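Local coordinates for angiopoietin-related protein 6 (Homo sapiens, PDB 6Y43) that is a secreted angiopoietin-like growth factor whose fibrinogen-like globe probably serves in recognising partners at the cell surface, as in related proteins, at residues 12-23 with 38-49; 176-185 with 194-202. All coordinates share one frame; numbering follows the deposited sequence.

Both contacts belong to one fibrinogen-like globe but lie on opposite sides of its centre, their own centres 28 Å apart. Contact 2 sits deeper, its centre about 13 Å from that of the chain and 9 of its 16 touching residues buried with one exposed; contact 1 lies about 17 Å out, with 8 of 18 buried and four exposed. Contact 1 joins the N-terminal helix 12-17 and the chain after it to strands 33-40 and 48-54 through a disulfide, glutamine amides and water. Contact 2 holds no regular helix or strand: two loop segments are tied by backbone bonds, an aromatic face and a histidine-carboxylate pair. Strand 48-54 links the regions, supplying Trp-48 and Thr-49 to contact 1 and Arg-54 beside contact 2.

Contact 1 of 2, residues 12-23 with 38-49; sequences CAEARQAGHEQS and WCEQQLEGGGWT
Cys-12 and Cys-39 are joined by a disulfide, SG to SG 2.1 Å with a chi3 of -79°, which fastens the first turn of helix 12-17 to strand 33-40. Thr-49 lies alongside this bridge, its OG1 3.2 Å from Cys-12 SG. Beyond the bridge, Arg-16 and Gln-41 run antiparallel alongside each other, the guanidinium nearly perpendicular to the amide (84°), with CB of Arg-16 packed against OE1 of Gln-41. The Gln-41 chain bends at chi2 (-66°), which turns its amide back toward the helix. There Gln-41 NE2 makes a weak bond to Cys-12 O (3.5 Å), while Gln-41 OE1 accepts from Gly-47 N nearly along its own C=O axis (2.8 Å). One side chain thus spans helix and hairpin. The contact belongs to the N-terminal part of the fibrinogen C-terminal globe, where the antiparallel strands 33-40 and 48-54 are connected by a glycine-rich loop and a G1 beta bulge sets Gly-47 and Trp-48 opposite Glu-40. The closest CA pair is Ala-13 with Gly-47, 3.6 Å from CA to CA, and a CB modelled on Gly-47 would clash with Ala-13 CA. Water 1 accepts from Ala-13 N and donates to Gly-47 O. Farther along, Ser-23 OG receives a nearly straight bond from Gln-41 N at 2.9 Å, and water 2 connects the same hydroxyl with Glu-40 OE2. That carboxylate oxygen also accepts from Gln-42 N and Leu-43 N, which arrive from opposite faces of its plane and fix the start of the loop after strand 33-40. At the exposed margin, Gln-42 NE2 meets a lone pair of Glu-21 O in the carbonyl plane at 2.9 Å.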
loop_
_atom_site.group_PDB
_atom_site.type_symbol
_atom_site.label_atom_id
_atom_site.label_comp_id
_atom_site.label_asym_id
_atom_site.label_seq_id
_atom_site.Cartn_x
_atom_site.Cartn_y
_atom_site.Cartn_z
ATOM N N CYS A 12 6.823 -5.482 -12.062
ATOM C CA CYS A 12 8.151 -5.740 -11.514
ATOM C C CYS A 12 8.548 -7.201 -11.675
ATOM O O CYS A 12 9.727 -7.507 -11.841
ATOM C CB CYS A 12 8.191 -5.329 -10.043
ATOM S SG CYS A 12 8.040 -3.527 -9.832
ATOM N N ALA A 13 7.582 -8.110 -11.601
ATOM C CA ALA A 13 7.884 -9.524 -11.779
ATOM C C ALA A 13 8.481 -9.789 -13.157
ATOM O O ALA A 13 9.450 -10.543 -13.282
ATOM C CB ALA A 13 6.619 -10.351 -11.562
ATOM N N GLU A 14 7.949 -9.145 -14.201
ATOM C CA GLU A 14 8.521 -9.346 -15.533
ATOM C C GLU A 14 9.969 -8.847 -15.595
ATOM O O GLU A 14 10.847 -9.521 -16.152
ATOM C CB GLU A 14 7.651 -8.656 -16.585
ATOM C CG GLU A 14 8.218 -8.840 -17.984
ATOM C CD GLU A 14 7.406 -8.175 -19.053
ATOM O OE1 GLU A 14 6.982 -7.017 -18.860
ATOM O OE2 GLU A 14 7.196 -8.824 -20.098
ATOM N N ALA A 15 10.249 -7.686 -14.998
ATOM C CA ALA A 15 11.619 -7.198 -14.927
ATOM C C ALA A 15 12.522 -8.182 -14.177
ATOM O O ALA A 15 13.644 -8.473 -14.612
ATOM C CB ALA A 15 11.630 -5.834 -14.250
ATOM N N ARG A 16 12.044 -8.696 -13.047
ATOM C CA ARG A 16 12.827 -9.643 -12.263
ATOM C C ARG A 16 13.159 -10.887 -13.071
ATOM O O ARG A 16 14.311 -11.336 -13.096
ATOM C CB ARG A 16 12.058 -10.012 -10.998
ATOM C CG ARG A 16 12.763 -11.045 -10.154
ATOM C CD ARG A 16 14.044 -10.483 -9.556
ATOM N NE ARG A 16 14.783 -11.527 -8.855
ATOM C CZ ARG A 16 15.563 -12.418 -9.460
ATOM N NH1 ARG A 16 15.712 -12.391 -10.781
ATOM N NH2 ARG A 16 16.184 -13.349 -8.748
ATOM N N GLN A 17 12.160 -11.463 -13.736
ATOM C CA GLN A 17 12.392 -12.668 -14.521
ATOM C C GLN A 17 13.349 -12.420 -15.682
ATOM O O GLN A 17 13.942 -13.371 -16.205
ATOM C CB GLN A 17 11.072 -13.203 -15.069
ATOM C CG GLN A 17 9.953 -13.389 -14.069
ATOM C CD GLN A 17 8.643 -13.741 -14.765
ATOM O OE1 GLN A 17 8.627 -13.990 -15.971
ATOM N NE2 GLN A 17 7.539 -13.731 -14.020
ATOM N N ALA A 18 13.493 -11.171 -16.118
ATOM C CA ALA A 18 14.452 -10.838 -17.162
ATOM C C ALA A 18 15.865 -10.658 -16.620
ATOM O O ALA A 18 16.777 -10.363 -17.400
ATOM C CB ALA A 18 14.008 -9.566 -17.900
ATOM N N GLY A 19 16.068 -10.828 -15.316
ATOM C CA GLY A 19 17.383 -10.766 -14.727
ATOM C C GLY A 19 17.731 -9.470 -14.038
ATOM O O GLY A 19 18.910 -9.234 -13.767
ATOM N N HIS A 20 16.754 -8.608 -13.775
ATOM C CA HIS A 20 17.007 -7.371 -13.047
ATOM C C HIS A 20 16.773 -7.682 -11.582
ATOM O O HIS A 20 15.627 -7.830 -11.138
ATOM C CB HIS A 20 16.137 -6.251 -13.603
ATOM C CG HIS A 20 16.415 -5.983 -15.045
ATOM N ND1 HIS A 20 17.549 -5.322 -15.468
ATOM C CD2 HIS A 20 15.750 -6.348 -16.166
ATOM C CE1 HIS A 20 17.559 -5.273 -16.788
ATOM N NE2 HIS A 20 16.479 -5.886 -17.235
ATOM N N GLU A 21 17.877 -7.846 -10.847
ATOM C CA GLU A 21 17.852 -8.295 -9.462
ATOM C C GLU A 21 17.983 -7.158 -8.455
ATOM O O GLU A 21 17.910 -7.410 -7.248
ATOM C CB GLU A 21 18.993 -9.291 -9.219
ATOM C CG GLU A 21 19.300 -10.219 -10.373
ATOM C CD GLU A 21 20.205 -11.378 -9.955
ATOM O OE1 GLU A 21 19.851 -12.544 -10.235
ATOM O OE2 GLU A 21 21.264 -11.116 -9.336
ATOM N N GLN A 22 18.197 -5.919 -8.908
ATOM C CA GLN A 22 18.441 -4.807 -8.001
ATOM C C GLN A 22 17.160 -4.011 -7.797
ATOM O O GLN A 22 16.512 -3.595 -8.763
ATOM C CB GLN A 22 19.514 -3.857 -8.530
ATOM C CG GLN A 22 20.891 -4.405 -8.613
ATOM C CD GLN A 22 21.818 -3.387 -9.238
ATOM O OE1 GLN A 22 21.776 -3.148 -10.448
ATOM N NE2 GLN A 22 22.613 -2.746 -8.412
ATOM N N SER A 23 16.820 -3.767 -6.543
ATOM C CA SER A 23 15.683 -2.909 -6.270
ATOM C C SER A 23 15.981 -1.484 -6.719
ATOM O O SER A 23 17.130 -1.049 -6.781
ATOM C CB SER A 23 15.348 -2.974 -4.782
ATOM O OG SER A 23 15.066 -4.325 -4.427
ATOM N N TRP A 38 8.748 1.907 -7.616
ATOM C CA TRP A 38 9.818 1.150 -6.975
ATOM C C TRP A 38 9.494 -0.342 -7.029
ATOM O O TRP A 38 8.375 -0.752 -6.683
ATOM C CB TRP A 38 10.007 1.585 -5.521
ATOM C CG TRP A 38 11.243 1.027 -4.887
ATOM C CD1 TRP A 38 11.390 -0.206 -4.286
ATOM C CD2 TRP A 38 12.520 1.665 -4.802
ATOM N NE1 TRP A 38 12.675 -0.353 -3.828
ATOM C CE2 TRP A 38 13.387 0.781 -4.114
ATOM C CE3 TRP A 38 13.007 2.909 -5.211
ATOM C CZ2 TRP A 38 14.730 1.088 -3.864
ATOM C CZ3 TRP A 38 14.345 3.216 -4.946
ATOM C CH2 TRP A 38 15.178 2.311 -4.283
ATOM N N CYS A 39 10.466 -1.143 -7.465
ATOM C CA CYS A 39 10.384 -2.600 -7.465
ATOM C C CYS A 39 11.294 -3.139 -6.374
ATOM O O CYS A 39 12.488 -2.810 -6.350
ATOM C CB CYS A 39 10.853 -3.213 -8.792
ATOM S SG CYS A 39 9.938 -2.870 -10.274
ATOM N N GLU A 40 10.729 -3.951 -5.474
ATOM C CA GLU A 40 11.495 -4.727 -4.498
ATOM C C GLU A 40 11.865 -6.046 -5.176
ATOM O O GLU A 40 11.003 -6.896 -5.430
ATOM C CB GLU A 40 10.686 -4.942 -3.218
ATOM C CG GLU A 40 11.289 -5.990 -2.303
ATOM C CD GLU A 40 12.684 -5.630 -1.887
ATOM O OE1 GLU A 40 12.876 -4.541 -1.304
ATOM O OE2 GLU A 40 13.584 -6.453 -2.126
ATOM N N GLN A 41 13.139 -6.206 -5.515
ATOM C CA GLN A 41 13.553 -7.338 -6.331
ATOM C C GLN A 41 14.278 -8.437 -5.566
ATOM O O GLN A 41 14.740 -9.392 -6.193
ATOM C CB GLN A 41 14.462 -6.867 -7.474
ATOM C CG GLN A 41 13.803 -5.874 -8.402
ATOM C CD GLN A 41 12.656 -6.454 -9.197
ATOM O OE1 GLN A 41 11.783 -7.134 -8.664
ATOM N NE2 GLN A 41 12.627 -6.153 -10.486
ATOM N N GLN A 42 14.406 -8.333 -4.254
ATOM C CA GLN A 42 15.093 -9.369 -3.478
ATOM C C GLN A 42 14.188 -10.076 -2.485
ATOM O O GLN A 42 14.225 -11.305 -2.387
ATOM C CB GLN A 42 16.280 -8.757 -2.728
ATOM C CG GLN A 42 17.442 -8.424 -3.606
ATOM C CD GLN A 42 18.113 -9.662 -4.174
ATOM O OE1 GLN A 42 18.514 -10.569 -3.435
ATOM N NE2 GLN A 42 18.217 -9.719 -5.499
ATOM N N LEU A 43 13.355 -9.345 -1.759
ATOM C CA LEU A 43 12.542 -9.982 -0.726
ATOM C C LEU A 43 11.533 -10.959 -1.317
ATOM O O LEU A 43 10.795 -10.637 -2.257
ATOM C CB LEU A 43 11.844 -8.906 0.107
ATOM C CG LEU A 43 10.972 -9.336 1.287
ATOM C CD1 LEU A 43 11.100 -8.322 2.412
ATOM C CD2 LEU A 43 9.548 -9.451 0.818
ATOM N N GLU A 44 11.501 -12.163 -0.740
ATOM C CA GLU A 44 10.570 -13.225 -1.113
ATOM C C GLU A 44 10.515 -13.419 -2.622
ATOM O O GLU A 44 9.451 -13.461 -3.244
ATOM C CB GLU A 44 9.186 -12.944 -0.546
ATOM C CG GLU A 44 9.120 -13.267 0.912
ATOM C CD GLU A 44 7.747 -13.041 1.488
ATOM O OE1 GLU A 44 6.772 -13.401 0.811
ATOM O OE2 GLU A 44 7.647 -12.481 2.597
ATOM N N GLY A 45 11.687 -13.551 -3.209
ATOM C CA GLY A 45 11.805 -13.864 -4.606
ATOM C C GLY A 45 11.783 -12.661 -5.508
ATOM O O GLY A 45 12.030 -12.809 -6.711
ATOM N N GLY A 46 11.523 -11.471 -4.959
ATOM C CA GLY A 46 11.465 -10.269 -5.768
ATOM C C GLY A 46 10.227 -10.190 -6.642
ATOM O O GLY A 46 9.265 -10.966 -6.523
ATOM N N GLY A 47 10.255 -9.189 -7.530
ATOM C CA GLY A 47 9.164 -8.958 -8.445
ATOM C C GLY A 47 7.981 -8.221 -7.852
ATOM O O GLY A 47 6.879 -8.312 -8.399
ATOM N N TRP A 48 8.187 -7.479 -6.776
ATOM C CA TRP A 48 7.115 -6.807 -6.053
ATOM C C TRP A 48 7.041 -5.348 -6.487
ATOM O O TRP A 48 8.038 -4.620 -6.394
ATOM C CB TRP A 48 7.343 -6.877 -4.544
ATOM C CG TRP A 48 7.297 -8.246 -3.985
ATOM C CD1 TRP A 48 8.356 -9.034 -3.649
ATOM C CD2 TRP A 48 6.117 -8.994 -3.656
ATOM N NE1 TRP A 48 7.915 -10.234 -3.136
ATOM C CE2 TRP A 48 6.545 -10.235 -3.122
ATOM C CE3 TRP A 48 4.749 -8.731 -3.751
ATOM C CZ2 TRP A 48 5.651 -11.215 -2.712
ATOM C CZ3 TRP A 48 3.859 -9.715 -3.335
ATOM C CH2 TRP A 48 4.323 -10.936 -2.822
ATOM N N THR A 49 5.862 -4.929 -6.949
ATOM C CA THR A 49 5.595 -3.529 -7.264
ATOM C C THR A 49 5.139 -2.813 -6.000
ATOM O O THR A 49 4.106 -3.169 -5.427
ATOM C CB THR A 49 4.518 -3.416 -8.341
ATOM O OG1 THR A 49 4.938 -4.138 -9.499
ATOM C CG2 THR A 49 4.214 -1.953 -8.682
HETATM O O HOH W 1 5.053 -7.074 -9.911
HETATM O O HOH W 2 16.182 -5.327 -2.068
#

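Contact 2 of 2, residues 176-185 with 194-202; sequences AHSNLNGVWH and YQDGVYWAE. With EDO (1,2-ethanediol), chain E.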
loop_
_atom_site.group_PDB
_atom_site.type_symbol
_atom_site.label_atom_id
_atom_site.label_comp_id
_atom_site.label_asym_id
_atom_site.label_seq_id
_atom_site.Cartn_x
_atom_site.Cartn_y
_atom_site.Cartn_z
ATOM N N ALA A 176 -10.454 1.262 12.270
ATOM C CA ALA A 176 -9.391 0.544 11.583
ATOM C C ALA A 176 -8.587 -0.391 12.474
ATOM O O ALA A 176 -8.225 -0.064 13.611
ATOM C CB ALA A 176 -8.406 1.513 10.907
ATOM N N HIS A 177 -8.250 -1.524 11.881
ATOM C CA HIS A 177 -7.186 -2.379 12.382
ATOM C C HIS A 177 -5.818 -1.984 11.832
ATOM O O HIS A 177 -4.804 -2.337 12.433
ATOM C CB HIS A 177 -7.502 -3.830 12.042
ATOM C CG HIS A 177 -8.603 -4.406 12.879
ATOM N ND1 HIS A 177 -8.990 -5.721 12.798
ATOM C CD2 HIS A 177 -9.431 -3.821 13.781
ATOM C CE1 HIS A 177 -9.988 -5.935 13.641
ATOM N NE2 HIS A 177 -10.267 -4.799 14.253
ATOM N N SER A 178 -5.765 -1.280 10.703
ATOM C CA SER A 178 -4.513 -0.806 10.135
ATOM C C SER A 178 -4.737 0.595 9.591
ATOM O O SER A 178 -5.840 0.929 9.165
ATOM C CB SER A 178 -4.014 -1.733 9.029
ATOM O OG SER A 178 -4.998 -2.056 8.084
ATOM N N ASN A 179 -3.696 1.429 9.628
ATOM C CA ASN A 179 -3.851 2.823 9.226
ATOM C C ASN A 179 -2.570 3.268 8.534
ATOM O O ASN A 179 -1.940 4.249 8.910
ATOM C CB ASN A 179 -4.164 3.698 10.436
ATOM C CG ASN A 179 -4.565 5.113 10.070
ATOM O OD1 ASN A 179 -5.336 5.328 9.139
ATOM N ND2 ASN A 179 -4.051 6.088 10.827
ATOM N N LEU A 180 -2.205 2.550 7.476
ATOM C CA LEU A 180 -0.879 2.760 6.909
ATOM C C LEU A 180 -0.755 4.092 6.193
ATOM O O LEU A 180 0.372 4.541 5.970
ATOM C CB LEU A 180 -0.502 1.626 5.963
ATOM C CG LEU A 180 -0.449 0.229 6.602
ATOM C CD1 LEU A 180 0.062 -0.766 5.599
ATOM C CD2 LEU A 180 0.376 0.222 7.888
ATOM N N ASN A 181 -1.867 4.753 5.853
ATOM C CA ASN A 181 -1.806 6.081 5.261
ATOM C C ASN A 181 -1.981 7.194 6.290
ATOM O O ASN A 181 -2.253 8.336 5.916
ATOM C CB ASN A 181 -2.833 6.214 4.142
ATOM C CG ASN A 181 -2.454 5.421 2.915
ATOM O OD1 ASN A 181 -1.284 5.054 2.721
ATOM N ND2 ASN A 181 -3.429 5.167 2.064
ATOM N N GLY A 182 -1.801 6.883 7.571
ATOM C CA GLY A 182 -1.991 7.844 8.632
ATOM C C GLY A 182 -0.787 8.732 8.826
ATOM O O GLY A 182 0.019 8.959 7.920
ATOM N N VAL A 183 -0.704 9.285 10.024
ATOM C CA VAL A 183 0.353 10.225 10.363
ATOM C C VAL A 183 1.624 9.453 10.688
ATOM O O VAL A 183 1.639 8.651 11.624
ATOM C CB VAL A 183 -0.054 11.091 11.559
ATOM C CG1 VAL A 183 1.062 12.092 11.851
ATOM C CG2 VAL A 183 -1.373 11.776 11.318
ATOM N N TRP A 184 2.693 9.699 9.929
ATOM C CA TRP A 184 4.013 9.156 10.254
ATOM C C TRP A 184 4.622 10.013 11.358
ATOM O O TRP A 184 4.967 11.179 11.138
ATOM C CB TRP A 184 4.911 9.126 9.018
ATOM C CG TRP A 184 6.228 8.399 9.229
ATOM C CD1 TRP A 184 6.470 7.071 9.051
ATOM C CD2 TRP A 184 7.456 8.972 9.675
ATOM N NE1 TRP A 184 7.777 6.780 9.350
ATOM C CE2 TRP A 184 8.406 7.927 9.746
ATOM C CE3 TRP A 184 7.845 10.262 10.025
ATOM C CZ2 TRP A 184 9.742 8.143 10.127
ATOM C CZ3 TRP A 184 9.161 10.475 10.418
ATOM C CH2 TRP A 184 10.086 9.421 10.479
ATOM N N HIS A 185 4.713 9.467 12.557
ATOM C CA HIS A 185 5.351 10.201 13.639
ATOM C C HIS A 185 6.845 9.882 13.675
ATOM O O HIS A 185 7.297 8.875 13.144
ATOM C CB HIS A 185 4.674 9.870 14.956
ATOM C CG HIS A 185 3.233 10.274 15.009
ATOM N ND1 HIS A 185 2.830 11.504 15.476
ATOM C CD2 HIS A 185 2.103 9.625 14.638
ATOM C CE1 HIS A 185 1.514 11.593 15.404
ATOM N NE2 HIS A 185 1.047 10.460 14.913
ATOM N N TYR A 194 -5.905 11.095 19.171
ATOM C CA TYR A 194 -6.438 9.974 18.423
ATOM C C TYR A 194 -5.324 9.026 18.016
ATOM O O TYR A 194 -4.176 9.435 17.818
ATOM C CB TYR A 194 -7.183 10.446 17.168
ATOM C CG TYR A 194 -8.318 11.405 17.467
ATOM C CD1 TYR A 194 -9.467 10.959 18.116
ATOM C CD2 TYR A 194 -8.241 12.745 17.126
ATOM C CE1 TYR A 194 -10.497 11.803 18.406
ATOM C CE2 TYR A 194 -9.285 13.611 17.423
ATOM C CZ TYR A 194 -10.408 13.128 18.063
ATOM O OH TYR A 194 -11.462 13.956 18.370
ATOM N N GLN A 195 -5.700 7.754 17.876
ATOM C CA GLN A 195 -4.839 6.756 17.260
ATOM C C GLN A 195 -4.781 7.065 15.774
ATOM O O GLN A 195 -5.616 6.593 15.006
ATOM C CB GLN A 195 -5.357 5.344 17.511
ATOM C CG GLN A 195 -5.461 5.017 18.971
ATOM C CD GLN A 195 -5.699 3.542 19.239
ATOM O OE1 GLN A 195 -6.227 2.816 18.398
ATOM N NE2 GLN A 195 -5.311 3.099 20.409
ATOM N N ASP A 196 -3.818 7.886 15.363
ATOM C CA ASP A 196 -3.765 8.386 14.005
ATOM C C ASP A 196 -2.458 8.029 13.326
ATOM O O ASP A 196 -2.234 8.446 12.187
ATOM C CB ASP A 196 -3.983 9.896 13.975
ATOM C CG ASP A 196 -2.898 10.674 14.716
ATOM O OD1 ASP A 196 -1.813 10.118 14.977
ATOM O OD2 ASP A 196 -3.147 11.856 15.030
ATOM N N GLY A 197 -1.649 7.179 13.949
ATOM C CA GLY A 197 -0.346 6.849 13.419
ATOM C C GLY A 197 -0.389 5.772 12.350
ATOM O O GLY A 197 -1.421 5.190 12.038
ATOM N N VAL A 198 0.787 5.479 11.818
ATOM C CA VAL A 198 0.960 4.429 10.824
ATOM C C VAL A 198 0.987 3.099 11.562
ATOM O O VAL A 198 2.053 2.639 11.992
ATOM C CB VAL A 198 2.251 4.635 10.016
ATOM C CG1 VAL A 198 2.447 3.490 9.070
ATOM C CG2 VAL A 198 2.257 5.980 9.282
ATOM N N TYR A 199 -0.187 2.485 11.747
ATOM C CA TYR A 199 -0.291 1.359 12.663
ATOM C C TYR A 199 -0.886 0.107 12.044
ATOM O O TYR A 199 -1.531 0.109 10.999
ATOM C CB TYR A 199 -1.081 1.750 13.925
ATOM C CG TYR A 199 -2.609 1.888 13.856
ATOM C CD1 TYR A 199 -3.439 0.766 13.782
ATOM C CD2 TYR A 199 -3.208 3.128 13.973
ATOM C CE1 TYR A 199 -4.852 0.896 13.787
ATOM C CE2 TYR A 199 -4.607 3.269 13.980
ATOM C CZ TYR A 199 -5.417 2.151 13.885
ATOM O OH TYR A 199 -6.797 2.281 13.926
ATOM N N TRP A 200 -0.590 -0.991 12.731
ATOM C CA TRP A 200 -1.017 -2.337 12.375
ATOM C C TRP A 200 -1.380 -2.985 13.707
ATOM O O TRP A 200 -0.521 -3.160 14.577
ATOM C CB TRP A 200 0.107 -3.083 11.659
ATOM C CG TRP A 200 -0.275 -4.335 10.959
ATOM C CD1 TRP A 200 -0.184 -5.602 11.448
ATOM C CD2 TRP A 200 -0.787 -4.458 9.617
ATOM N NE1 TRP A 200 -0.604 -6.506 10.508
ATOM C CE2 TRP A 200 -0.977 -5.840 9.375
ATOM C CE3 TRP A 200 -1.106 -3.545 8.608
ATOM C CZ2 TRP A 200 -1.472 -6.325 8.167
ATOM C CZ3 TRP A 200 -1.601 -4.027 7.406
ATOM C CH2 TRP A 200 -1.783 -5.410 7.196
ATOM N N ALA A 201 -2.669 -3.253 13.913
ATOM C CA ALA A 201 -3.129 -3.632 15.246
ATOM C C ALA A 201 -2.335 -4.797 15.821
ATOM O O ALA A 201 -2.022 -4.816 17.014
ATOM C CB ALA A 201 -4.608 -4.002 15.210
ATOM N N GLU A 202 -2.059 -5.810 15.011
ATOM C CA GLU A 202 -1.433 -7.017 15.518
ATOM C C GLU A 202 0.095 -6.956 15.481
ATOM O O GLU A 202 0.755 -7.965 15.785
ATOM C CB GLU A 202 -1.947 -8.229 14.730
ATOM C CG GLU A 202 -2.276 -9.405 15.641
ATOM C CD GLU A 202 -2.717 -10.645 14.891
ATOM O OE1 GLU A 202 -3.723 -10.528 14.119
ATOM O OE2 GLU A 202 -2.047 -11.712 15.103
HETATM C C1 EDO E . -7.106 -1.971 17.052
HETATM O O1 EDO E . -8.530 -1.854 17.052
HETATM C C2 EDO E . -6.537 -0.564 16.998
HETATM O O2 EDO E . -6.819 0.100 18.237
#
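With chi1 of 75°, Tyr-199 has CG between its backbone N and carbonyl carbon, which swings one face of the phenol ring against Asn-179 CB; Asn-179 in turn has its CG anti to N, carrying its amide toward Gly-197. The CH-pi contact, 3.8 Å from CB of Asn-179 to the centroid of the Tyr-199 ring and 22° off the normal, lies where two loop segments of the fibrinogen-like globe pack beside its sheet. Ala-176 O approaches the ring at its edge, in plane, 2.8 Å from Tyr-199 OH, and Gln-166 OE1 is a second partner of that hydroxyl. A leucine here, lacking the hydroxyl and the flat face, would probably leave Ala-176 O and Gln-166 OE1 without that partner and open a gap beside Asn-179 CB.

Ser-178 and Trp-200 form a backbone bridge, and flanking bonds run from Asn-179 N to Tyr-199 O and from Ala-201 N to His-177 O. A type I turn from Asn-179 to Gly-182 follows. The Asn-179 amide adds a bond from ND2 to Gly-197 O (3.0 Å), its donor well above that carbonyl's plane, while OD1 is taken by Tyr-172. On the side toward strands 95-102 and 212-219, Leu-180 crosses Val-198 at about a right angle, Leu-180 CD2 to Val-198 CG1 4.0 Å, and its CD1 reaches the Trp-200 indole. At the far end Val-183 N bonds to Asp-196 O in the carbonyl plane. There His-185 NE2 donates to the syn side of Asp-196 OD1 at 2.9 Å, ring and carboxylate planes only 18° apart.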